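Local coordinates for protein argonaute (Marinitoga piezophila, PDB 5I4A) that uses short 5'-hydroxyl RNA guides to bind complementary target DNA or RNA and cleaves the target as a metal-dependent endonuclease, at residues 38-43 with 60-65; 147-152 with 550-555; 370-375 with 425-430. All blocks are in the same frame, centred on the assembly; numbering follows the deposited sequence.

Interaction 1. Residues 38-43 with 60-65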
ATOM      1  N   ARG A  38       8.316  14.436 -29.829  1.00 34.40           N
ATOM      2  CA  ARG A  38       7.992  13.139 -30.414  1.00 40.71           C
ATOM      3  C   ARG A  38       9.228  12.463 -30.995  1.00 43.81           C
ATOM      4  O   ARG A  38       9.435  11.259 -30.800  1.00 47.62           O
ATOM      5  CB  ARG A  38       6.922  13.318 -31.491  1.00 43.59           C
ATOM      6  CG  ARG A  38       6.182  12.050 -31.869  1.00 51.53           C
ATOM      7  CD  ARG A  38       5.303  12.283 -33.087  1.00 56.38           C
ATOM      8  NE  ARG A  38       6.021  11.992 -34.324  1.00 62.79           N
ATOM      9  CZ  ARG A  38       6.746  12.876 -35.001  1.00 68.38           C
ATOM     10  NH1 ARG A  38       6.858  14.127 -34.574  1.00 75.76           N
ATOM     11  NH2 ARG A  38       7.364  12.506 -36.106  1.00 70.67           N
ATOM     12  N   VAL A  39      10.062  13.218 -31.711  1.00 36.69           N
ATOM     13  CA  VAL A  39      11.206  12.616 -32.390  1.00 41.43           C
ATOM     14  C   VAL A  39      12.391  12.389 -31.459  1.00 39.44           C
ATOM     15  O   VAL A  39      13.271  11.580 -31.778  1.00 42.96           O
ATOM     16  CB  VAL A  39      11.643  13.477 -33.587  1.00 40.18           C
ATOM     17  CG1 VAL A  39      10.520  13.567 -34.610  1.00 41.87           C
ATOM     18  CG2 VAL A  39      12.051  14.862 -33.121  1.00 26.81           C
ATOM     19  N   ASN A  40      12.448  13.075 -30.320  1.00 34.60           N
ATOM     20  CA  ASN A  40      13.537  12.900 -29.370  1.00 32.81           C
ATOM     21  C   ASN A  40      13.154  12.044 -28.172  1.00 30.96           C
ATOM     22  O   ASN A  40      14.013  11.778 -27.325  1.00 30.11           O
ATOM     23  CB  ASN A  40      14.042  14.263 -28.882  1.00 25.83           C
ATOM     24  CG  ASN A  40      14.836  15.008 -29.938  1.00 29.06           C
ATOM     25  OD1 ASN A  40      16.053  14.855 -30.035  1.00 28.26           O
ATOM     26  ND2 ASN A  40      14.150  15.824 -30.729  1.00 24.86           N
ATOM     27  N   ASN A  41      11.894  11.609 -28.081  1.00 30.18           N
ATOM     28  CA  ASN A  41      11.397  10.858 -26.925  1.00 36.71           C
ATOM     29  C   ASN A  41      11.676  11.609 -25.626  1.00 38.04           C
ATOM     30  O   ASN A  41      11.998  11.016 -24.595  1.00 35.91           O
ATOM     31  CB  ASN A  41      11.993   9.449 -26.877  1.00 32.35           C
ATOM     32  CG  ASN A  41      11.352   8.510 -27.877  1.00 26.70           C
ATOM     33  OD1 ASN A  41      10.135   8.515 -28.055  1.00 31.21           O
ATOM     34  ND2 ASN A  41      12.170   7.699 -28.539  1.00 30.68           N
ATOM     35  N   PHE A  42      11.548  12.932 -25.682  1.00 34.16           N
ATOM     36  CA  PHE A  42      11.948  13.791 -24.572  1.00 27.75           C
ATOM     37  C   PHE A  42      11.160  15.084 -24.679  1.00 27.84           C
ATOM     38  O   PHE A  42      11.265  15.785 -25.691  1.00 31.71           O
ATOM     39  CB  PHE A  42      13.453  14.062 -24.616  1.00 27.28           C
ATOM     40  CG  PHE A  42      14.002  14.663 -23.356  1.00 28.02           C
ATOM     41  CD1 PHE A  42      13.770  15.993 -23.047  1.00 28.73           C
ATOM     42  CD2 PHE A  42      14.765  13.901 -22.486  1.00 28.00           C
ATOM     43  CE1 PHE A  42      14.278  16.548 -21.891  1.00 29.41           C
ATOM     44  CE2 PHE A  42      15.278  14.453 -21.328  1.00 29.27           C
ATOM     45  CZ  PHE A  42      15.034  15.778 -21.030  1.00 29.39           C
ATOM     46  N   LYS A  43      10.391  15.408 -23.643  1.00 27.81           N
ATOM     47  CA  LYS A  43       9.436  16.503 -23.736  1.00 28.13           C
ATOM     48  C   LYS A  43      10.146  17.850 -23.815  1.00 36.37           C
ATOM     49  O   LYS A  43      10.982  18.179 -22.966  1.00 29.43           O
ATOM     50  CB  LYS A  43       8.486  16.480 -22.540  1.00 36.59           C
ATOM     51  CG  LYS A  43       7.267  17.376 -22.701  1.00 37.82           C
ATOM     52  CD  LYS A  43       6.144  16.962 -21.763  1.00 44.09           C
ATOM     53  CE  LYS A  43       4.806  17.527 -22.219  1.00 49.86           C
ATOM     54  NZ  LYS A  43       3.671  16.901 -21.482  1.00 45.27           N
ATOM     55  N   PHE A  60      24.203  15.153 -25.882  1.00 42.06           N
ATOM     56  CA  PHE A  60      22.782  14.964 -26.166  1.00 43.29           C
ATOM     57  C   PHE A  60      22.554  15.445 -27.595  1.00 53.72           C
ATOM     58  O   PHE A  60      22.472  16.652 -27.843  1.00 58.11           O
ATOM     59  CB  PHE A  60      21.924  15.731 -25.164  1.00 37.95           C
ATOM     60  CG  PHE A  60      20.461  15.379 -25.206  1.00 34.18           C
ATOM     61  CD1 PHE A  60      19.692  15.666 -26.321  1.00 34.71           C
ATOM     62  CD2 PHE A  60      19.848  14.788 -24.114  1.00 38.33           C
ATOM     63  CE1 PHE A  60      18.348  15.351 -26.357  1.00 30.16           C
ATOM     64  CE2 PHE A  60      18.502  14.474 -24.143  1.00 36.73           C
ATOM     65  CZ  PHE A  60      17.752  14.757 -25.269  1.00 29.55           C
ATOM     66  N   GLN A  61      22.451  14.503 -28.529  1.00 48.42           N
ATOM     67  CA  GLN A  61      22.282  14.823 -29.942  1.00 48.19           C
ATOM     68  C   GLN A  61      20.790  14.923 -30.245  1.00 41.38           C
ATOM     69  O   GLN A  61      20.069  13.920 -30.204  1.00 41.93           O
ATOM     70  CB  GLN A  61      22.959  13.769 -30.813  1.00 47.65           C
ATOM     71  CG  GLN A  61      24.453  13.611 -30.549  1.00 56.41           C
ATOM     72  CD  GLN A  61      25.283  14.737 -31.140  1.00 64.13           C
ATOM     73  OE1 GLN A  61      25.411  15.810 -30.550  1.00 67.65           O
ATOM     74  NE2 GLN A  61      25.856  14.493 -32.315  1.00 65.56           N
ATOM     75  N   ILE A  62      20.329  16.132 -30.556  1.00 39.75           N
ATOM     76  CA  ILE A  62      18.911  16.379 -30.789  1.00 36.24           C
ATOM     77  C   ILE A  62      18.553  16.034 -32.230  1.00 33.61           C
ATOM     78  O   ILE A  62      19.344  16.220 -33.160  1.00 35.28           O
ATOM     79  CB  ILE A  62      18.559  17.840 -30.442  1.00 32.43           C
ATOM     80  CG1 ILE A  62      18.854  18.113 -28.966  1.00 34.70           C
ATOM     81  CG2 ILE A  62      17.098  18.146 -30.747  1.00 28.19           C
ATOM     82  CD1 ILE A  62      18.586  19.540 -28.541  1.00 37.64           C
ATOM     83  N   THR A  63      17.343  15.514 -32.408  1.00 33.02           N
ATOM     84  CA  THR A  63      16.795  15.140 -33.708  1.00 34.86           C
ATOM     85  C   THR A  63      15.657  16.108 -34.065  1.00 31.82           C
ATOM     86  O   THR A  63      14.886  16.490 -33.189  1.00 32.18           O
ATOM     87  CB  THR A  63      16.289  13.669 -33.673  1.00 43.19           C
ATOM     88  OG1 THR A  63      17.408  12.779 -33.576  1.00 47.91           O
ATOM     89  CG2 THR A  63      15.457  13.306 -34.894  1.00 39.70           C
ATOM     90  N   PRO A  64      15.552  16.525 -35.341  1.00 34.37           N
ATOM     91  CA  PRO A  64      16.403  16.178 -36.487  1.00 32.87           C
ATOM     92  C   PRO A  64      17.779  16.829 -36.451  1.00 35.72           C
ATOM     93  O   PRO A  64      18.028  17.714 -35.633  1.00 29.96           O
ATOM     94  CB  PRO A  64      15.599  16.688 -37.686  1.00 34.74           C
ATOM     95  CG  PRO A  64      14.774  17.790 -37.140  1.00 36.58           C
ATOM     96  CD  PRO A  64      14.420  17.379 -35.743  1.00 32.97           C
ATOM     97  N   LYS A  65      18.662  16.376 -37.343  1.00 26.80           N
ATOM     98  CA  LYS A  65      20.015  16.920 -37.389  1.00 27.10           C
ATOM     99  C   LYS A  65      19.996  18.425 -37.625  1.00 29.03           C
ATOM    100  O   LYS A  65      20.637  19.186 -36.895  1.00 37.85           O
ATOM    101  CB  LYS A  65      20.826  16.215 -38.473  1.00 36.05           C
ATOM    102  CG  LYS A  65      22.306  16.565 -38.463  1.00 44.78           C
ATOM    103  CD  LYS A  65      22.844  16.664 -39.877  1.00 50.94           C
ATOM    104  CE  LYS A  65      23.889  15.604 -40.155  1.00 51.47           C
ATOM    105  NZ  LYS A  65      23.793  15.112 -41.560  1.00 40.29           N
TER
HETATM  106  O   HOH W   1      17.518  12.838 -29.622  1.00 38.16           O
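Asn40 and Phe42, at and just beyond the C-terminal end of helix 29-40 in the N-terminal domain, meet the extended loop 60-65. The tight part is a two-point grip by the Asn40 carboxamide on the backbone of Thr63. With CG opposite the carbonyl carbon and beside the backbone N (chi1 -73°), the amide is directed at Thr63. Asn40 OD1 accepts from Thr63 N at 2.8 Å in a nearly straight bond (167°), the donor somewhat out of the carbonyl plane, while Asn40 ND2 donates a hydrogen bond to Thr63 O at 2.7 Å. A water adds to the grip on Asn40 OD1, its oxygen 2.8 Å from Gln61 O. With ND2 also bonded to Leu36 O one helical turn back, the amide is fixed against flipping. Substituting a leucine here would probably leave Thr63 N and O without their side-chain partners and let the loop drift from the helix end.

Deeper in, Phe60 sends its ring edge against the face of Phe42 in a T-shaped stack, planes at 83°, against helix 84-101 and strand 51-56. The outer side is looser: Val39 CG2 lies 3.3 Å from Thr63 O but only grazes Pro64 CD, at 4.3 Å.

Interaction 2. Residues 147-152 with 550-555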
ATOM      1  N   SER A 147      17.710   2.741  -8.591  1.00 31.91           N
ATOM      2  CA  SER A 147      17.277   1.381  -8.308  1.00 31.15           C
ATOM      3  C   SER A 147      16.699   0.772  -9.578  1.00 31.06           C
ATOM      4  O   SER A 147      15.920   1.416 -10.287  1.00 31.81           O
ATOM      5  CB  SER A 147      16.255   1.335  -7.169  1.00 36.98           C
ATOM      6  OG  SER A 147      15.160   2.207  -7.399  1.00 30.69           O
ATOM      7  N   ILE A 148      17.111  -0.457  -9.873  1.00 29.73           N
ATOM      8  CA  ILE A 148      16.700  -1.174 -11.072  1.00 34.49           C
ATOM      9  C   ILE A 148      16.072  -2.476 -10.600  1.00 36.47           C
ATOM     10  O   ILE A 148      16.781  -3.405 -10.193  1.00 38.16           O
ATOM     11  CB  ILE A 148      17.871  -1.439 -12.023  1.00 36.11           C
ATOM     12  CG1 ILE A 148      18.556  -0.128 -12.421  1.00 34.71           C
ATOM     13  CG2 ILE A 148      17.391  -2.172 -13.263  1.00 35.36           C
ATOM     14  CD1 ILE A 148      19.746  -0.323 -13.353  1.00 31.46           C
ATOM     15  N   LEU A 149      14.742  -2.550 -10.646  1.00 38.12           N
ATOM     16  CA  LEU A 149      14.032  -3.724 -10.168  1.00 39.51           C
ATOM     17  C   LEU A 149      13.586  -4.566 -11.351  1.00 43.62           C
ATOM     18  O   LEU A 149      12.644  -4.173 -12.059  1.00 40.27           O
ATOM     19  CB  LEU A 149      12.825  -3.318  -9.328  1.00 39.33           C
ATOM     20  CG  LEU A 149      12.018  -4.497  -8.783  1.00 36.05           C
ATOM     21  CD1 LEU A 149      12.790  -5.190  -7.673  1.00 32.23           C
ATOM     22  CD2 LEU A 149      10.649  -4.047  -8.300  1.00 44.04           C
ATOM     23  N   PRO A 150      14.221  -5.703 -11.618  1.00 42.45           N
ATOM     24  CA  PRO A 150      13.694  -6.609 -12.640  1.00 42.60           C
ATOM     25  C   PRO A 150      12.340  -7.160 -12.221  1.00 44.06           C
ATOM     26  O   PRO A 150      12.115  -7.498 -11.056  1.00 42.43           O
ATOM     27  CB  PRO A 150      14.757  -7.710 -12.723  1.00 43.27           C
ATOM     28  CG  PRO A 150      15.489  -7.637 -11.424  1.00 47.52           C
ATOM     29  CD  PRO A 150      15.484  -6.192 -11.042  1.00 41.77           C
ATOM     30  N   LYS A 151      11.427  -7.227 -13.183  1.00 50.41           N
ATOM     31  CA  LYS A 151      10.105  -7.801 -12.965  1.00 47.53           C
ATOM     32  C   LYS A 151       9.585  -8.293 -14.311  1.00 45.00           C
ATOM     33  O   LYS A 151      10.341  -8.406 -15.282  1.00 49.60           O
ATOM     34  CB  LYS A 151       9.159  -6.786 -12.309  1.00 41.09           C
ATOM     35  CG  LYS A 151       8.693  -5.669 -13.232  1.00 40.92           C
ATOM     36  CD  LYS A 151       7.453  -4.974 -12.690  1.00 46.46           C
ATOM     37  CE  LYS A 151       7.798  -3.983 -11.592  1.00 45.48           C
ATOM     38  NZ  LYS A 151       6.659  -3.062 -11.321  1.00 39.98           N
ATOM     39  N   PHE A 152       8.287  -8.582 -14.374  1.00 35.50           N
ATOM     40  CA  PHE A 152       7.693  -9.112 -15.589  1.00 31.97           C
ATOM     41  C   PHE A 152       6.345  -8.460 -15.848  1.00 36.30           C
ATOM     42  O   PHE A 152       5.603  -8.127 -14.920  1.00 46.57           O
ATOM     43  CB  PHE A 152       7.536 -10.633 -15.519  1.00 39.47           C
ATOM     44  CG  PHE A 152       8.767 -11.376 -15.927  1.00 41.76           C
ATOM     45  CD1 PHE A 152       8.994 -11.679 -17.257  1.00 46.16           C
ATOM     46  CD2 PHE A 152       9.713 -11.752 -14.988  1.00 41.41           C
ATOM     47  CE1 PHE A 152      10.134 -12.355 -17.646  1.00 45.55           C
ATOM     48  CE2 PHE A 152      10.858 -12.425 -15.371  1.00 44.07           C
ATOM     49  CZ  PHE A 152      11.066 -12.729 -16.703  1.00 36.60           C
ATOM     50  N   ASN A 550      11.385   0.966  -4.342  1.00 31.36           N
ATOM     51  CA  ASN A 550      11.903   0.148  -5.428  1.00 32.64           C
ATOM     52  C   ASN A 550      13.227  -0.522  -5.079  1.00 35.27           C
ATOM     53  O   ASN A 550      13.746  -1.302  -5.884  1.00 31.66           O
ATOM     54  CB  ASN A 550      12.076   1.011  -6.683  1.00 31.20           C
ATOM     55  CG  ASN A 550      12.088   0.197  -7.956  1.00 31.17           C
ATOM     56  OD1 ASN A 550      11.211  -0.633  -8.182  1.00 37.59           O
ATOM     57  ND2 ASN A 550      13.091   0.424  -8.796  1.00 31.16           N
ATOM     58  N   ILE A 551      13.780  -0.238  -3.906  1.00 38.02           N
ATOM     59  CA  ILE A 551      15.061  -0.808  -3.501  1.00 35.20           C
ATOM     60  C   ILE A 551      14.834  -2.221  -2.987  1.00 38.95           C
ATOM     61  O   ILE A 551      14.023  -2.444  -2.079  1.00 33.81           O
ATOM     62  CB  ILE A 551      15.732   0.071  -2.436  1.00 32.01           C
ATOM     63  CG1 ILE A 551      15.987   1.472  -2.997  1.00 33.20           C
ATOM     64  CG2 ILE A 551      17.023  -0.576  -1.944  1.00 32.25           C
ATOM     65  CD1 ILE A 551      16.347   2.503  -1.947  1.00 31.85           C
ATOM     66  N   ASN A 552      15.549  -3.180  -3.562  1.00 32.75           N
ATOM     67  CA  ASN A 552      15.327  -4.578  -3.221  1.00 39.07           C
ATOM     68  C   ASN A 552      16.617  -5.350  -3.479  1.00 42.76           C
ATOM     69  O   ASN A 552      17.694  -4.759  -3.606  1.00 38.47           O
ATOM     70  CB  ASN A 552      14.123  -5.124  -4.007  1.00 32.32           C
ATOM     71  CG  ASN A 552      13.296  -6.097  -3.199  1.00 32.44           C
ATOM     72  OD1 ASN A 552      13.829  -6.859  -2.394  1.00 38.89           O
ATOM     73  ND2 ASN A 552      11.985  -6.070  -3.401  1.00 35.73           N
ATOM     74  N   SER A 553      16.505  -6.674  -3.566  1.00 37.84           N
ATOM     75  CA  SER A 553      17.666  -7.546  -3.676  1.00 35.56           C
ATOM     76  C   SER A 553      17.203  -8.954  -4.015  1.00 39.54           C
ATOM     77  O   SER A 553      16.060  -9.333  -3.744  1.00 39.52           O
ATOM     78  CB  SER A 553      18.472  -7.564  -2.376  1.00 35.61           C
ATOM     79  OG  SER A 553      19.392  -8.642  -2.364  1.00 40.98           O
ATOM     80  N   TYR A 554      18.115  -9.731  -4.600  1.00 41.13           N
ATOM     81  CA  TYR A 554      17.893 -11.165  -4.729  1.00 41.21           C
ATOM     82  C   TYR A 554      18.212 -11.915  -3.444  1.00 47.10           C
ATOM     83  O   TYR A 554      17.796 -13.069  -3.297  1.00 50.63           O
ATOM     84  CB  TYR A 554      18.711 -11.741  -5.893  1.00 40.97           C
ATOM     85  CG  TYR A 554      20.167 -11.324  -5.932  1.00 50.03           C
ATOM     86  CD1 TYR A 554      21.109 -11.922  -5.101  1.00 48.03           C
ATOM     87  CD2 TYR A 554      20.604 -10.349  -6.820  1.00 48.43           C
ATOM     88  CE1 TYR A 554      22.443 -11.546  -5.143  1.00 43.73           C
ATOM     89  CE2 TYR A 554      21.933  -9.971  -6.871  1.00 50.34           C
ATOM     90  CZ  TYR A 554      22.848 -10.570  -6.029  1.00 52.01           C
ATOM     91  OH  TYR A 554      24.171 -10.194  -6.074  1.00 54.21           O
ATOM     92  N   ASP A 555      18.933 -11.290  -2.516  1.00 44.15           N
ATOM     93  CA  ASP A 555      19.118 -11.858  -1.191  1.00 39.06           C
ATOM     94  C   ASP A 555      17.826 -11.749  -0.387  1.00 37.31           C
ATOM     95  O   ASP A 555      16.939 -10.946  -0.692  1.00 41.50           O
ATOM     96  CB  ASP A 555      20.252 -11.145  -0.454  1.00 47.11           C
ATOM     97  CG  ASP A 555      21.589 -11.303  -1.148  1.00 53.00           C
ATOM     98  OD1 ASP A 555      21.851 -12.395  -1.691  1.00 60.10           O
ATOM     99  OD2 ASP A 555      22.377 -10.334  -1.147  1.00 47.06           O
TER
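At the junction between linker L1 and the PIWI domain, Ser147 and Leu149 on one side of strand 143-156 receive Asn550, from the loop that joins strands 539-546 and 560-565. The Asn550 carboxamide lies over this side of the strand and presents a different end to each residue. Asn550 ND2 donates to Ser147 OG at 3.1 Å, with an N-H...O angle of 158° and the hydroxyl oxygen close to the amide plane. Asn550 OD1 is turned toward Leu149, 3.3 Å from Leu149 CB and 3.5 Å from Leu149 CD2, so the carbonyl end rests on aliphatic carbon.

The reach of Asn550 comes from its first torsion: CG stands opposite the backbone N (chi1 -158°), which extends the amide across the strand. Ser147 holds OG between its own backbone N and carbonyl carbon (chi1 53°). There the oxygen also bonds to His138 NE2, and Asn550 ND2 has a further acceptor in Lys134 O, so both polar groups are tied to strand 127-140 as well as to each other.

Looser carbon contacts lie beside the amide. Leu149 CD1 reaches Asn552 CB at 3.9 Å, and Ile551 CG1 approaches Ser147 CB at 4.2 Å. The Asn552 amide itself is held by Gln579 O and Ser553 N. Asn7 adds a third piece of chain: it bonds to the backbones of Ile148 and Asn552 and to Asn550 O, linking the N-terminal end of the chain to both segments. The whole is an interdomain joint, in which a loop of the RNase H-fold PIWI domain docks on strand 143-156 of the antiparallel sheet that L1 shares with the PAZ and N-terminal domains.

Interaction 3. Residues 370-375 with 425-430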
ATOM      1  N   GLU A 370     -26.622  -4.257  25.578  1.00 34.36           N
ATOM      2  CA  GLU A 370     -25.566  -3.356  26.004  1.00 44.07           C
ATOM      3  C   GLU A 370     -24.241  -4.112  26.008  1.00 48.20           C
ATOM      4  O   GLU A 370     -24.181  -5.306  25.703  1.00 45.63           O
ATOM      5  CB  GLU A 370     -25.876  -2.773  27.385  1.00 52.40           C
ATOM      6  CG  GLU A 370     -27.323  -2.345  27.583  1.00 66.71           C
ATOM      7  CD  GLU A 370     -27.455  -0.860  27.847  1.00 75.21           C
ATOM      8  OE1 GLU A 370     -26.538  -0.107  27.459  1.00 82.37           O
ATOM      9  OE2 GLU A 370     -28.472  -0.445  28.444  1.00 71.39           O
ATOM     10  N   ASP A 371     -23.172  -3.392  26.354  1.00 44.09           N
ATOM     11  CA  ASP A 371     -21.828  -3.954  26.463  1.00 47.57           C
ATOM     12  C   ASP A 371     -21.335  -4.508  25.131  1.00 40.04           C
ATOM     13  O   ASP A 371     -21.888  -4.196  24.072  1.00 42.91           O
ATOM     14  CB  ASP A 371     -21.784  -5.046  27.534  1.00 55.35           C
ATOM     15  CG  ASP A 371     -22.569  -4.675  28.772  1.00 75.87           C
ATOM     16  OD1 ASP A 371     -22.948  -3.492  28.900  1.00 84.85           O
ATOM     17  OD2 ASP A 371     -22.813  -5.562  29.616  1.00 85.36           O
ATOM     18  N   ASN A 372     -20.289  -5.335  25.180  1.00 33.30           N
ATOM     19  CA  ASN A 372     -19.672  -5.900  23.984  1.00 28.53           C
ATOM     20  C   ASN A 372     -20.381  -7.203  23.638  1.00 33.50           C
ATOM     21  O   ASN A 372     -20.277  -8.188  24.374  1.00 47.67           O
ATOM     22  CB  ASN A 372     -18.183  -6.140  24.208  1.00 22.34           C
ATOM     23  CG  ASN A 372     -17.482  -4.933  24.795  1.00 27.83           C
ATOM     24  OD1 ASN A 372     -17.593  -3.825  24.277  1.00 32.98           O
ATOM     25  ND2 ASN A 372     -16.764  -5.143  25.898  1.00 32.80           N
ATOM     26  N   VAL A 373     -21.098  -7.213  22.517  1.00 20.37           N
ATOM     27  CA  VAL A 373     -21.784  -8.408  22.041  1.00 19.49           C
ATOM     28  C   VAL A 373     -21.463  -8.571  20.565  1.00 24.38           C
ATOM     29  O   VAL A 373     -21.705  -7.656  19.765  1.00 17.03           O
ATOM     30  CB  VAL A 373     -23.306  -8.339  22.265  1.00 15.07           C
ATOM     31  CG1 VAL A 373     -23.992  -9.538  21.613  1.00 15.89           C
ATOM     32  CG2 VAL A 373     -23.617  -8.299  23.752  1.00 22.32           C
ATOM     33  N   MET A 374     -20.917  -9.728  20.210  1.00 30.37           N
ATOM     34  CA  MET A 374     -20.566 -10.023  18.830  1.00 17.11           C
ATOM     35  C   MET A 374     -21.801 -10.446  18.048  1.00 16.92           C
ATOM     36  O   MET A 374     -22.619 -11.236  18.525  1.00 23.40           O
ATOM     37  CB  MET A 374     -19.521 -11.133  18.776  1.00 16.34           C
ATOM     38  CG  MET A 374     -18.291 -10.858  19.616  1.00 36.48           C
ATOM     39  SD  MET A 374     -17.374  -9.450  18.979  1.00 65.87           S
ATOM     40  CE  MET A 374     -16.306  -9.107  20.364  1.00 43.81           C
ATOM     41  N   ALA A 375     -21.931  -9.922  16.837  1.00 13.93           N
ATOM     42  CA  ALA A 375     -22.972 -10.353  15.915  1.00 16.48           C
ATOM     43  C   ALA A 375     -22.315 -11.282  14.900  1.00 19.04           C
ATOM     44  O   ALA A 375     -21.652 -10.833  13.963  1.00 18.05           O
ATOM     45  CB  ALA A 375     -23.645  -9.163  15.247  1.00 16.35           C
ATOM     46  N   PHE A 425     -11.490  -7.174  19.271  1.00 31.66           N
ATOM     47  CA  PHE A 425     -12.520  -6.145  19.182  1.00 27.57           C
ATOM     48  C   PHE A 425     -13.165  -5.817  20.523  1.00 27.08           C
ATOM     49  O   PHE A 425     -14.069  -4.978  20.567  1.00 44.39           O
ATOM     50  CB  PHE A 425     -13.607  -6.563  18.186  1.00 16.63           C
ATOM     51  CG  PHE A 425     -13.331  -6.139  16.773  1.00 20.41           C
ATOM     52  CD1 PHE A 425     -12.329  -6.746  16.034  1.00 15.28           C
ATOM     53  CD2 PHE A 425     -14.080  -5.136  16.177  1.00 18.05           C
ATOM     54  CE1 PHE A 425     -12.076  -6.358  14.732  1.00 21.43           C
ATOM     55  CE2 PHE A 425     -13.833  -4.745  14.876  1.00 22.92           C
ATOM     56  CZ  PHE A 425     -12.830  -5.357  14.152  1.00 14.13           C
ATOM     57  N   ILE A 426     -12.730  -6.449  21.608  1.00 21.23           N
ATOM     58  CA  ILE A 426     -13.198  -6.119  22.952  1.00 22.77           C
ATOM     59  C   ILE A 426     -12.182  -5.167  23.572  1.00 29.32           C
ATOM     60  O   ILE A 426     -11.037  -5.579  23.828  1.00 26.56           O
ATOM     61  CB  ILE A 426     -13.388  -7.376  23.809  1.00 23.17           C
ATOM     62  CG1 ILE A 426     -14.539  -8.215  23.250  1.00 24.55           C
ATOM     63  CG2 ILE A 426     -13.661  -6.997  25.257  1.00 22.60           C
ATOM     64  CD1 ILE A 426     -14.625  -9.616  23.825  1.00 23.46           C
ATOM     65  N   PRO A 427     -12.539  -3.903  23.825  1.00 24.69           N
ATOM     66  CA  PRO A 427     -11.536  -2.938  24.305  1.00 20.96           C
ATOM     67  C   PRO A 427     -10.952  -3.277  25.664  1.00 28.92           C
ATOM     68  O   PRO A 427      -9.836  -2.842  25.960  1.00 26.34           O
ATOM     69  CB  PRO A 427     -12.306  -1.611  24.334  1.00 24.56           C
ATOM     70  CG  PRO A 427     -13.754  -1.992  24.345  1.00 31.16           C
ATOM     71  CD  PRO A 427     -13.850  -3.277  23.583  1.00 26.31           C
ATOM     72  N   GLU A 428     -11.650  -4.040  26.500  1.00 27.83           N
ATOM     73  CA  GLU A 428     -11.074  -4.419  27.783  1.00 28.86           C
ATOM     74  C   GLU A 428     -10.070  -5.555  27.665  1.00 33.89           C
ATOM     75  O   GLU A 428      -9.471  -5.940  28.676  1.00 37.57           O
ATOM     76  CB  GLU A 428     -12.176  -4.803  28.774  1.00 26.83           C
ATOM     77  CG  GLU A 428     -13.055  -3.638  29.212  1.00 28.88           C
ATOM     78  CD  GLU A 428     -14.052  -3.223  28.148  1.00 34.95           C
ATOM     79  OE1 GLU A 428     -14.460  -4.094  27.349  1.00 19.71           O
ATOM     80  OE2 GLU A 428     -14.420  -2.028  28.106  1.00 26.76           O
ATOM     81  N   CYS A 429      -9.869  -6.098  26.469  1.00 24.48           N
ATOM     82  CA  CYS A 429      -8.892  -7.149  26.238  1.00 37.27           C
ATOM     83  C   CYS A 429      -7.608  -6.578  25.642  1.00 25.61           C
ATOM     84  O   CYS A 429      -7.598  -5.496  25.044  1.00 26.85           O
ATOM     85  CB  CYS A 429      -9.457  -8.225  25.309  1.00 48.29           C
ATOM     86  SG  CYS A 429     -10.773  -9.224  26.027  1.00 58.26           S
ATOM     87  N   LYS A 430      -6.527  -7.321  25.816  1.00 26.27           N
ATOM     88  CA  LYS A 430      -5.244  -7.007  25.182  1.00 22.60           C
ATOM     89  C   LYS A 430      -4.577  -8.334  24.858  1.00 19.88           C
ATOM     90  O   LYS A 430      -4.084  -9.031  25.758  1.00 25.67           O
ATOM     91  CB  LYS A 430      -4.356  -6.141  26.069  1.00 19.86           C
ATOM     92  CG  LYS A 430      -2.986  -5.833  25.466  1.00 31.65           C
ATOM     93  CD  LYS A 430      -3.102  -5.199  24.084  1.00 30.28           C
ATOM     94  CE  LYS A 430      -3.742  -3.821  24.140  1.00 29.29           C
ATOM     95  NZ  LYS A 430      -3.886  -3.244  22.774  1.00 26.78           N
TER
HETATM   96  O   HOH W   2     -16.748  -1.839  26.484  1.00 28.25           O
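Asn372 and, two residues on, Met374 of strand 374-379 in the Mid domain pack against residues 425-428, which leave helix 412-424 and enter a type I beta turn. Asn372 and Glu428 carry the polar half. The Asn372 amide is directed at the turn with ND2 facing the carboxylate. Glu428 bends at its second torsion (chi2 76°), folding its carboxylate back toward Asn372 instead of extending outward. The two flat groups are nearly coplanar, 24° apart. Asn372 ND2 donates to Glu428 OE1 at 2.9 Å on the syn side, but the bond is bent (136°) and leaves the carboxylate plane somewhat. One water completes the pairing by donating both to Asn372 OD1 and, at 2.8 Å, to Glu428 OE2, so each end of the amide is coupled to one carboxylate oxygen.

The same amide also meets hydrocarbon: Asn372 ND2 is 3.7 Å from Ile426 CG2, and Asn372 OD1 is 3.8 Å from Pro427 CD.

The buried half belongs to Met374. Its chain bends at the second torsion, carrying the methyl group to Ile426 although the CB bond does not aim there. Met374 CE presses on Ile426 CG1 at 3.5 Å, tighter than usual for two carbons, and the side chains cross at about a right angle. The Met374 CE methyl also lies 4.3 Å from Phe425 CB. Strands 295-302 and 398-403 contribute Leu296, Ala298, Ile398 and Gln400 around the Met374 side chain.

The turn itself is closed by Cys429 N bonding to Ile426 O. This is where the Mid domain passes into PIWI, the turn packed beside the leading end of a strand in the parallel sheet of the alpha/beta Mid fold.

Overall arrangement
From the N terminus, interaction 1 comes first: it closes a short loop of 16 residues, strands included, wholly within the N-terminal domain. Interaction 2 opens only after that, and spans nearly 400 residues, from linker L1 to the PIWI domain; PAZ, linker L2 and Mid all lie between its two ends. Interaction 3 falls within that long span, closing 49 residues of the Mid domain at its passage into PIWI. No two contacts cross along the chain or touch in space. Interactions 1 and 3 sit on opposite sides of the chain's centre, their centres 65 Å apart. Thus 1 and 3 are local to their domains or domain boundary, whereas 2 joins the PAZ lobe to the PIWI lobe.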